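Local coordinates for beta-d-glucoside glucohydrolase (Hypocrea jecorina, PDB 3ZZ1), which probably hydrolyses terminal non-reducing beta-D-glucosyl residues, releasing beta-D-glucose, as a secreted family 3 beta-glucosidase of cellulose breakdown, at residues K320-V323 with R324-R328; I358-A362 with R363-S367; Y443-E447 with G448-D452. One frame throughout, in Å; residues are numbered along the deposited sequence.

Contact 1: residues K320-V323 with R324-R328; sequences KTNV and RAIAR
The flat carboxamide of Asn322 takes the CD1 methyl of Ile326 against both its arms at once: CD1 lies 3.6 Å from Asn322 OD1 and almost as near to ND2. The other flat group here, the guanidinium of Arg328, has Ala325 CA over one face, 3.5 Å above the plane and displaced toward the rim. Asn322 and Ile326 are one helical turn apart. Asn322 CG stands opposite its own backbone N (chi1 178°), which swings the amide beside the carbonyl carbon and on toward the next turn; Ile326 answers with an extended CG1-CD1 arm. The amide does not depend on that methyl for polar company, because ND2 donates to Glu92 OE2 and Leu89 O, both of helix 87-103.

Beneath the side chains runs regular i to i+4 bonding. Arg324 N reaches Lys320 O at 2.8 Å, Ile326 N reaches Asn322 O at 2.9 Å, and Thr321 O and Val323 O serve Ala325 N and Ala327 N in the same way. The two alanine methyls rest close on carbonyl oxygens of the preceding turn, with Ala327 CB 3.0 Å from Val323 O. Arg324 leaves the helix with its chain kinked at CB-CG (chi2 73°), and its NE forms a salt bridge with Asp516 of helix 510-518. The arrangement is typical of a regular alpha-helix packed between neighbours, with Asn322, Val323, Ala325, Ile326 and Ala327 buried: helix 320-329 wedges between helix 87-103 and helix 510-518, just ahead of the edge strand 332-336 of the C-terminal domain's sheet.

Contact 2: residues I358-A362 with R363-S367; sequences IGNHA and RNSPS
Arg363 N closes back on Gly359 O at 3.2 Å in the plane of that carbonyl, an alpha-turn whose middle residues, Asn360 to Ala362, have helical angles, and Asn364 then flips to left-handed values. A weak bond from Ser365 N to Asn360 O, spanning six residues, makes the second closure a pi-turn. The whole is a compact surface loop after strand 348-352 in the C-terminal domain of this family 3 enzyme.

Arg363 folds back over the turn that its own N-H closes. Bent at chi3 (-72°), its chain lays one face of the guanidinium over the peptide, with Gly359 C 3.3 Å above the plane and offset toward the rim. Lower down the chain, Arg363 CG packs against the CG2 methyl of Ile358 at 3.6 Å. The guanidinium edge points at Asn360: Arg363 NH2 donates to OD1 at 3.2 Å, nearly straight (167°) and with OD1 in the guanidinium plane. On the amide side the approach is steep, since NH2 sits well above the carbonyl plane and the two flat groups are 70° apart.

Putting a leucine in place of Asn360 would probably leave Arg363 NH2 without this acceptor and its guanidinium freer to swing off the Gly359 peptide. The loop is tied to its surroundings by Asn360 N, which donates to Asp375 OD2, and by the amide of Asn364, which bonds Lys371 NZ and Tyr389 O. Beside the Asn360 amide the hydroxyls of Ser365 and Ser367 meet, OG to OG, at 2.9 Å, with the direction of the bond left open.

Contact 3: residues Y443-E447 with G448-D452; sequences YITVE and GNAGD
Val446 and Asn449 form the tight part of this turn, an antiparallel hydrogen-bonded pair: Val446 N donates to Asn449 O, and Asn449 N returns to Val446 O, each at 3.0 Å. Asn449 O is also approached by Thr445 CA, a CA-H...O contact of 3.2 Å. Val446 O takes a second, weak bond from Asn449 ND2 at 3.4 Å; with Asn449 CG beside that residue's backbone N (chi1 -68°), the amide curls back over the turn, and its OD1 accepts from Asn454 N. This side is buried, with Trp382 against Val446 and Trp459 against Asn449.

The other side is looser and faces solvent. Thr445 lies alongside Ala450, OG1 coming 3.5 Å from Ala450 CA, and the two simply pack side by side. At the tip, Glu447 and Gly448 both have left-handed backbone angles, and the extended Glu447 chain leads its carboxylate away from the turn.

Two left-handed residues between a doubly bonded pair are the signature of a type I' turn, here closing a very short beta-hairpin in the loop after strand 430-437, in the domain that in many family 3 beta-glucosidases supplies the catalytic acid/base.

Contact 1, contact 2 and contact 3 follow one another along the chain without overlapping. Contact 1 belongs to helix 320-329, which leads into edge strand 332-336 of a mixed six-stranded sheet. Contacts 2 and 3 sit in loops that leave strands 348-352 and 430-437, neighbours and parallel in that same sheet, so both lie in the C-terminal family 3 domain. Their centres are about 17 Å apart, with nearest atoms about 7 Å apart; contact 1 is farther, its centre about 21 Å from that of contact 2 and 29 Å from that of contact 3. None touches another: the helix precedes the sheet's edge strand in sequence, and two separate loops leave neighbouring strands.

Contact 1: residues K320-V323 with R324-R328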
ATOM      1  N   LYS A 320     -11.116  -4.896  15.209  1.00 13.47           N
ATOM      2  CA  LYS A 320     -11.452  -5.931  14.219  1.00 13.34           C
ATOM      3  C   LYS A 320     -12.550  -5.506  13.231  1.00 13.17           C
ATOM      4  O   LYS A 320     -12.636  -6.048  12.131  1.00 13.13           O
ATOM      5  CB  LYS A 320     -11.819  -7.266  14.890  1.00 13.36           C
ATOM      6  CG  LYS A 320     -13.129  -7.270  15.684  1.00 13.29           C
ATOM      7  CD  LYS A 320     -13.624  -8.691  15.988  1.00 13.78           C
ATOM      8  CE  LYS A 320     -12.735  -9.442  16.988  1.00 14.49           C
ATOM      9  NZ  LYS A 320     -12.591  -8.733  18.293  1.00 15.01           N
ATOM     10  N   THR A 321     -13.375  -4.538  13.629  1.00 13.04           N
ATOM     11  CA  THR A 321     -14.427  -4.007  12.758  1.00 12.92           C
ATOM     12  C   THR A 321     -13.828  -3.419  11.484  1.00 12.77           C
ATOM     13  O   THR A 321     -14.418  -3.528  10.413  1.00 12.91           O
ATOM     14  CB  THR A 321     -15.269  -2.919  13.454  1.00 13.03           C
ATOM     15  OG1 THR A 321     -14.415  -1.849  13.872  1.00 12.82           O
ATOM     16  CG2 THR A 321     -16.026  -3.491  14.658  1.00 12.92           C
ATOM     17  N   ASN A 322     -12.652  -2.803  11.604  1.00 12.45           N
ATOM     18  CA  ASN A 322     -11.963  -2.259  10.446  1.00 12.20           C
ATOM     19  C   ASN A 322     -11.449  -3.369   9.541  1.00 12.13           C
ATOM     20  O   ASN A 322     -11.599  -3.290   8.322  1.00 11.78           O
ATOM     21  CB  ASN A 322     -10.809  -1.339  10.855  1.00 12.11           C
ATOM     22  CG  ASN A 322     -10.038  -0.797   9.654  1.00 11.85           C
ATOM     23  OD1 ASN A 322      -8.984  -1.321   9.297  1.00 10.92           O
ATOM     24  ND2 ASN A 322     -10.570   0.247   9.020  1.00 10.55           N
ATOM     25  N   VAL A 323     -10.846  -4.397  10.146  1.00 12.04           N
ATOM     26  CA  VAL A 323     -10.298  -5.525   9.393  1.00 12.13           C
ATOM     27  C   VAL A 323     -11.430  -6.259   8.670  1.00 12.24           C
ATOM     28  O   VAL A 323     -11.333  -6.536   7.473  1.00 11.93           O
ATOM     29  CB  VAL A 323      -9.490  -6.494  10.293  1.00 12.21           C
ATOM     30  CG1 VAL A 323      -8.848  -7.596   9.458  1.00 11.91           C
ATOM     31  CG2 VAL A 323      -8.419  -5.737  11.059  1.00 12.12           C
ATOM     32  N   ARG A 324     -12.505  -6.542   9.408  1.00 12.38           N
ATOM     33  CA  ARG A 324     -13.732  -7.118   8.856  1.00 12.42           C
ATOM     34  C   ARG A 324     -14.240  -6.299   7.677  1.00 12.23           C
ATOM     35  O   ARG A 324     -14.471  -6.843   6.599  1.00 12.15           O
ATOM     36  CB  ARG A 324     -14.812  -7.217   9.947  1.00 12.53           C
ATOM     37  CG  ARG A 324     -16.196  -7.714   9.481  1.00 13.19           C
ATOM     38  CD  ARG A 324     -16.176  -9.206   9.182  1.00 13.69           C
ATOM     39  NE  ARG A 324     -17.499  -9.751   8.878  1.00 13.76           N
ATOM     40  CZ  ARG A 324     -18.359 -10.214   9.786  1.00 14.33           C
ATOM     41  NH1 ARG A 324     -18.057 -10.197  11.080  1.00 14.75           N
ATOM     42  NH2 ARG A 324     -19.531 -10.703   9.396  1.00 13.63           N
ATOM     43  N   ALA A 325     -14.396  -4.991   7.884  1.00 12.30           N
ATOM     44  CA  ALA A 325     -14.926  -4.097   6.851  1.00 12.19           C
ATOM     45  C   ALA A 325     -14.060  -4.074   5.592  1.00 12.01           C
ATOM     46  O   ALA A 325     -14.580  -4.168   4.480  1.00 12.10           O
ATOM     47  CB  ALA A 325     -15.116  -2.681   7.401  1.00 12.24           C
ATOM     48  N   ILE A 326     -12.744  -3.959   5.764  1.00 11.65           N
ATOM     49  CA  ILE A 326     -11.843  -3.859   4.615  1.00 11.15           C
ATOM     50  C   ILE A 326     -11.659  -5.202   3.908  1.00 11.26           C
ATOM     51  O   ILE A 326     -11.678  -5.264   2.677  1.00 11.37           O
ATOM     52  CB  ILE A 326     -10.487  -3.228   4.996  1.00 11.12           C
ATOM     53  CG1 ILE A 326     -10.675  -1.736   5.307  1.00 10.45           C
ATOM     54  CG2 ILE A 326      -9.482  -3.415   3.870  1.00 11.14           C
ATOM     55  CD1 ILE A 326      -9.415  -1.024   5.764  1.00  9.90           C
ATOM     56  N   ALA A 327     -11.485  -6.270   4.689  1.00 11.08           N
ATOM     57  CA  ALA A 327     -11.435  -7.629   4.155  1.00 10.83           C
ATOM     58  C   ALA A 327     -12.680  -7.927   3.329  1.00 10.92           C
ATOM     59  O   ALA A 327     -12.605  -8.616   2.314  1.00 10.70           O
ATOM     60  CB  ALA A 327     -11.308  -8.632   5.282  1.00 10.54           C
ATOM     61  N   ARG A 328     -13.817  -7.402   3.787  1.00 11.04           N
ATOM     62  CA  ARG A 328     -15.119  -7.572   3.139  1.00 11.16           C
ATOM     63  C   ARG A 328     -15.252  -6.690   1.898  1.00 11.06           C
ATOM     64  O   ARG A 328     -15.545  -7.186   0.809  1.00 10.88           O
ATOM     65  CB  ARG A 328     -16.237  -7.246   4.147  1.00 11.35           C
ATOM     66  CG  ARG A 328     -17.655  -7.405   3.628  1.00 11.97           C
ATOM     67  CD  ARG A 328     -18.673  -6.746   4.555  1.00 13.12           C
ATOM     68  NE  ARG A 328     -18.547  -5.286   4.570  1.00 13.95           N
ATOM     69  CZ  ARG A 328     -18.487  -4.540   5.670  1.00 13.79           C
ATOM     70  NH1 ARG A 328     -18.568  -5.102   6.866  1.00 13.43           N
ATOM     71  NH2 ARG A 328     -18.356  -3.221   5.570  1.00 14.16           N
TER

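Contact 2: residues I358-A362 with R363-S367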
ATOM      1  N   ILE A 358      -7.466 -23.608   8.459  1.00 14.95           N
ATOM      2  CA  ILE A 358      -6.360 -23.131   9.291  1.00 14.88           C
ATOM      3  C   ILE A 358      -5.099 -23.960   9.020  1.00 15.14           C
ATOM      4  O   ILE A 358      -5.141 -25.192   9.046  1.00 15.17           O
ATOM      5  CB  ILE A 358      -6.718 -23.200  10.806  1.00 14.93           C
ATOM      6  CG1 ILE A 358      -7.867 -22.238  11.162  1.00 14.53           C
ATOM      7  CG2 ILE A 358      -5.489 -22.946  11.684  1.00 14.48           C
ATOM      8  CD1 ILE A 358      -7.530 -20.757  11.045  1.00 12.84           C
ATOM      9  N   GLY A 359      -3.992 -23.272   8.750  1.00 15.06           N
ATOM     10  CA  GLY A 359      -2.695 -23.911   8.570  1.00 15.18           C
ATOM     11  C   GLY A 359      -1.627 -23.201   9.381  1.00 15.42           C
ATOM     12  O   GLY A 359      -1.943 -22.432  10.291  1.00 15.18           O
ATOM     13  N   ASN A 360      -0.364 -23.450   9.043  1.00 15.72           N
ATOM     14  CA  ASN A 360       0.769 -22.873   9.772  1.00 16.21           C
ATOM     15  C   ASN A 360       0.883 -21.356   9.616  1.00 16.37           C
ATOM     16  O   ASN A 360       1.460 -20.682  10.465  1.00 16.37           O
ATOM     17  CB  ASN A 360       2.079 -23.554   9.364  1.00 16.29           C
ATOM     18  CG  ASN A 360       2.239 -24.945   9.967  1.00 16.81           C
ATOM     19  OD1 ASN A 360       1.719 -25.245  11.045  1.00 17.97           O
ATOM     20  ND2 ASN A 360       2.975 -25.799   9.272  1.00 17.09           N
ATOM     21  N   HIS A 361       0.323 -20.830   8.529  1.00 16.78           N
ATOM     22  CA  HIS A 361       0.273 -19.389   8.291  1.00 17.26           C
ATOM     23  C   HIS A 361      -0.623 -18.682   9.314  1.00 17.79           C
ATOM     24  O   HIS A 361      -0.209 -17.710   9.951  1.00 17.62           O
ATOM     25  CB  HIS A 361      -0.214 -19.102   6.869  1.00 17.09           C
ATOM     26  CG  HIS A 361      -0.286 -17.645   6.543  1.00 16.75           C
ATOM     27  ND1 HIS A 361      -1.455 -16.921   6.630  1.00 16.67           N
ATOM     28  CD2 HIS A 361       0.672 -16.772   6.152  1.00 15.62           C
ATOM     29  CE1 HIS A 361      -1.214 -15.666   6.301  1.00 16.37           C
ATOM     30  NE2 HIS A 361       0.067 -15.549   6.006  1.00 16.46           N
ATOM     31  N   ALA A 362      -1.842 -19.194   9.476  1.00 18.38           N
ATOM     32  CA  ALA A 362      -2.814 -18.636  10.414  1.00 18.92           C
ATOM     33  C   ALA A 362      -2.416 -18.833  11.881  1.00 19.36           C
ATOM     34  O   ALA A 362      -2.771 -18.017  12.735  1.00 19.27           O
ATOM     35  CB  ALA A 362      -4.187 -19.237  10.154  1.00 18.86           C
ATOM     36  N   ARG A 363      -1.667 -19.904  12.153  1.00 20.01           N
ATOM     37  CA  ARG A 363      -1.335 -20.332  13.523  1.00 20.65           C
ATOM     38  C   ARG A 363      -0.146 -19.627  14.203  1.00 21.04           C
ATOM     39  O   ARG A 363       0.087 -19.833  15.404  1.00 21.22           O
ATOM     40  CB  ARG A 363      -1.134 -21.855  13.573  1.00 20.79           C
ATOM     41  CG  ARG A 363      -2.427 -22.658  13.472  1.00 21.56           C
ATOM     42  CD  ARG A 363      -2.218 -24.148  13.761  1.00 24.16           C
ATOM     43  NE  ARG A 363      -1.497 -24.838  12.691  1.00 25.00           N
ATOM     44  CZ  ARG A 363      -2.015 -25.778  11.899  1.00 25.52           C
ATOM     45  NH1 ARG A 363      -3.273 -26.171  12.044  1.00 24.84           N
ATOM     46  NH2 ARG A 363      -1.260 -26.330  10.952  1.00 25.66           N
ATOM     47  N   ASN A 364       0.589 -18.794  13.463  1.00 21.14           N
ATOM     48  CA  ASN A 364       1.861 -18.228  13.956  1.00 21.54           C
ATOM     49  C   ASN A 364       2.869 -19.339  14.295  1.00 21.91           C
ATOM     50  O   ASN A 364       3.458 -19.365  15.383  1.00 22.19           O
ATOM     51  CB  ASN A 364       1.653 -17.300  15.171  1.00 21.25           C
ATOM     52  CG  ASN A 364       0.571 -16.247  14.942  1.00 20.97           C
ATOM     53  OD1 ASN A 364       0.386 -15.754  13.827  1.00 19.29           O
ATOM     54  ND2 ASN A 364      -0.145 -15.898  16.009  1.00 19.72           N
ATOM     55  N   SER A 365       3.040 -20.264  13.353  1.00 22.12           N
ATOM     56  CA  SER A 365       3.845 -21.467  13.559  1.00 22.20           C
ATOM     57  C   SER A 365       5.346 -21.184  13.503  1.00 22.09           C
ATOM     58  O   SER A 365       5.775 -20.274  12.795  1.00 22.12           O
ATOM     59  CB  SER A 365       3.464 -22.521  12.515  1.00 22.28           C
ATOM     60  OG  SER A 365       4.383 -23.601  12.490  1.00 22.53           O
ATOM     61  N   PRO A 366       6.148 -21.957  14.264  1.00 22.07           N
ATOM     62  CA  PRO A 366       7.615 -21.929  14.153  1.00 21.92           C
ATOM     63  C   PRO A 366       8.115 -22.210  12.728  1.00 21.78           C
ATOM     64  O   PRO A 366       9.248 -21.860  12.392  1.00 21.71           O
ATOM     65  CB  PRO A 366       8.056 -23.056  15.086  1.00 22.04           C
ATOM     66  CG  PRO A 366       6.978 -23.133  16.110  1.00 22.23           C
ATOM     67  CD  PRO A 366       5.698 -22.803  15.388  1.00 22.02           C
ATOM     68  N   SER A 367       7.276 -22.833  11.901  1.00 21.47           N
ATOM     69  CA  SER A 367       7.622 -23.065  10.501  1.00 21.19           C
ATOM     70  C   SER A 367       7.272 -21.869   9.618  1.00 20.68           C
ATOM     71  O   SER A 367       7.539 -21.879   8.414  1.00 20.70           O
ATOM     72  CB  SER A 367       6.949 -24.336   9.977  1.00 21.07           C
ATOM     73  OG  SER A 367       5.551 -24.163   9.843  1.00 22.72           O
TER

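Contact 3: residues Y443-E447 with G448-D452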
ATOM      1  N   TYR A 443      14.450 -11.692   1.867  1.00 13.32           N
ATOM      2  CA  TYR A 443      15.345 -12.470   2.729  1.00 13.37           C
ATOM      3  C   TYR A 443      14.755 -13.836   3.089  1.00 13.36           C
ATOM      4  O   TYR A 443      15.344 -14.584   3.873  1.00 13.27           O
ATOM      5  CB  TYR A 443      15.744 -11.690   3.994  1.00 13.45           C
ATOM      6  CG  TYR A 443      14.614 -11.422   4.969  1.00 13.75           C
ATOM      7  CD1 TYR A 443      14.324 -12.319   5.998  1.00 13.75           C
ATOM      8  CD2 TYR A 443      13.856 -10.258   4.883  1.00 13.54           C
ATOM      9  CE1 TYR A 443      13.296 -12.072   6.898  1.00 13.82           C
ATOM     10  CE2 TYR A 443      12.828 -10.003   5.777  1.00 13.24           C
ATOM     11  CZ  TYR A 443      12.550 -10.915   6.780  1.00 13.81           C
ATOM     12  OH  TYR A 443      11.527 -10.664   7.671  1.00 13.42           O
ATOM     13  N   ILE A 444      13.587 -14.146   2.526  1.00 13.07           N
ATOM     14  CA  ILE A 444      12.978 -15.464   2.706  1.00 13.08           C
ATOM     15  C   ILE A 444      12.568 -16.058   1.363  1.00 12.93           C
ATOM     16  O   ILE A 444      11.822 -15.439   0.603  1.00 12.85           O
ATOM     17  CB  ILE A 444      11.730 -15.453   3.639  1.00 13.20           C
ATOM     18  CG1 ILE A 444      12.000 -14.687   4.937  1.00 12.96           C
ATOM     19  CG2 ILE A 444      11.286 -16.895   3.943  1.00 13.32           C
ATOM     20  CD1 ILE A 444      10.800 -14.580   5.869  1.00 13.62           C
ATOM     21  N   THR A 445      13.062 -17.263   1.098  1.00 12.67           N
ATOM     22  CA  THR A 445      12.650 -18.060  -0.046  1.00 12.68           C
ATOM     23  C   THR A 445      11.608 -19.079   0.420  1.00 12.95           C
ATOM     24  O   THR A 445      11.896 -19.943   1.257  1.00 12.91           O
ATOM     25  CB  THR A 445      13.867 -18.758  -0.715  1.00 12.61           C
ATOM     26  OG1 THR A 445      14.754 -17.762  -1.228  1.00 12.58           O
ATOM     27  CG2 THR A 445      13.437 -19.668  -1.865  1.00 12.11           C
ATOM     28  N   VAL A 446      10.396 -18.955  -0.117  1.00 12.90           N
ATOM     29  CA  VAL A 446       9.273 -19.802   0.272  1.00 12.99           C
ATOM     30  C   VAL A 446       8.810 -20.588  -0.944  1.00 13.16           C
ATOM     31  O   VAL A 446       8.390 -19.998  -1.938  1.00 13.21           O
ATOM     32  CB  VAL A 446       8.091 -18.969   0.833  1.00 12.71           C
ATOM     33  CG1 VAL A 446       6.897 -19.851   1.136  1.00 12.63           C
ATOM     34  CG2 VAL A 446       8.509 -18.205   2.068  1.00 12.54           C
ATOM     35  N   GLU A 447       8.898 -21.917  -0.848  1.00 13.24           N
ATOM     36  CA  GLU A 447       8.560 -22.828  -1.945  1.00 13.41           C
ATOM     37  C   GLU A 447       9.240 -22.420  -3.257  1.00 13.42           C
ATOM     38  O   GLU A 447       8.607 -22.375  -4.309  1.00 13.08           O
ATOM     39  CB  GLU A 447       7.038 -22.950  -2.110  1.00 13.49           C
ATOM     40  CG  GLU A 447       6.357 -23.653  -0.942  1.00 13.64           C
ATOM     41  CD  GLU A 447       4.856 -23.806  -1.120  1.00 14.26           C
ATOM     42  OE1 GLU A 447       4.401 -24.061  -2.259  1.00 13.57           O
ATOM     43  OE2 GLU A 447       4.133 -23.681  -0.108  1.00 14.81           O
ATOM     44  N   GLY A 448      10.533 -22.107  -3.171  1.00 13.52           N
ATOM     45  CA  GLY A 448      11.323 -21.733  -4.344  1.00 13.70           C
ATOM     46  C   GLY A 448      11.119 -20.315  -4.852  1.00 13.95           C
ATOM     47  O   GLY A 448      11.660 -19.957  -5.901  1.00 14.33           O
ATOM     48  N   ASN A 449      10.342 -19.509  -4.123  1.00 13.73           N
ATOM     49  CA  ASN A 449      10.139 -18.097  -4.465  1.00 13.57           C
ATOM     50  C   ASN A 449      10.979 -17.177  -3.571  1.00 13.62           C
ATOM     51  O   ASN A 449      10.727 -17.068  -2.365  1.00 13.52           O
ATOM     52  CB  ASN A 449       8.653 -17.723  -4.382  1.00 13.58           C
ATOM     53  CG  ASN A 449       7.818 -18.394  -5.464  1.00 13.28           C
ATOM     54  OD1 ASN A 449       7.716 -17.895  -6.588  1.00 12.15           O
ATOM     55  ND2 ASN A 449       7.217 -19.529  -5.126  1.00 12.21           N
ATOM     56  N   ALA A 450      11.961 -16.509  -4.172  1.00 13.29           N
ATOM     57  CA  ALA A 450      12.972 -15.756  -3.421  1.00 13.37           C
ATOM     58  C   ALA A 450      12.486 -14.433  -2.812  1.00 13.28           C
ATOM     59  O   ALA A 450      13.277 -13.671  -2.253  1.00 13.57           O
ATOM     60  CB  ALA A 450      14.216 -15.524  -4.291  1.00 13.23           C
ATOM     61  N   GLY A 451      11.188 -14.175  -2.891  1.00 12.90           N
ATOM     62  CA  GLY A 451      10.620 -12.927  -2.408  1.00 12.28           C
ATOM     63  C   GLY A 451       9.636 -12.461  -3.450  1.00 12.10           C
ATOM     64  O   GLY A 451       8.424 -12.512  -3.232  1.00 11.86           O
ATOM     65  N   ASP A 452      10.171 -12.018  -4.587  1.00 11.81           N
ATOM     66  CA  ASP A 452       9.389 -11.866  -5.805  1.00 11.86           C
ATOM     67  C   ASP A 452       8.869 -13.248  -6.216  1.00 11.98           C
ATOM     68  O   ASP A 452       9.463 -14.272  -5.851  1.00 12.00           O
ATOM     69  CB  ASP A 452      10.239 -11.279  -6.938  1.00 11.63           C
ATOM     70  CG  ASP A 452      11.018 -10.034  -6.520  1.00 11.21           C
ATOM     71  OD1 ASP A 452      10.407  -9.026  -6.100  1.00 10.59           O
ATOM     72  OD2 ASP A 452      12.257 -10.060  -6.632  1.00 10.67           O
TER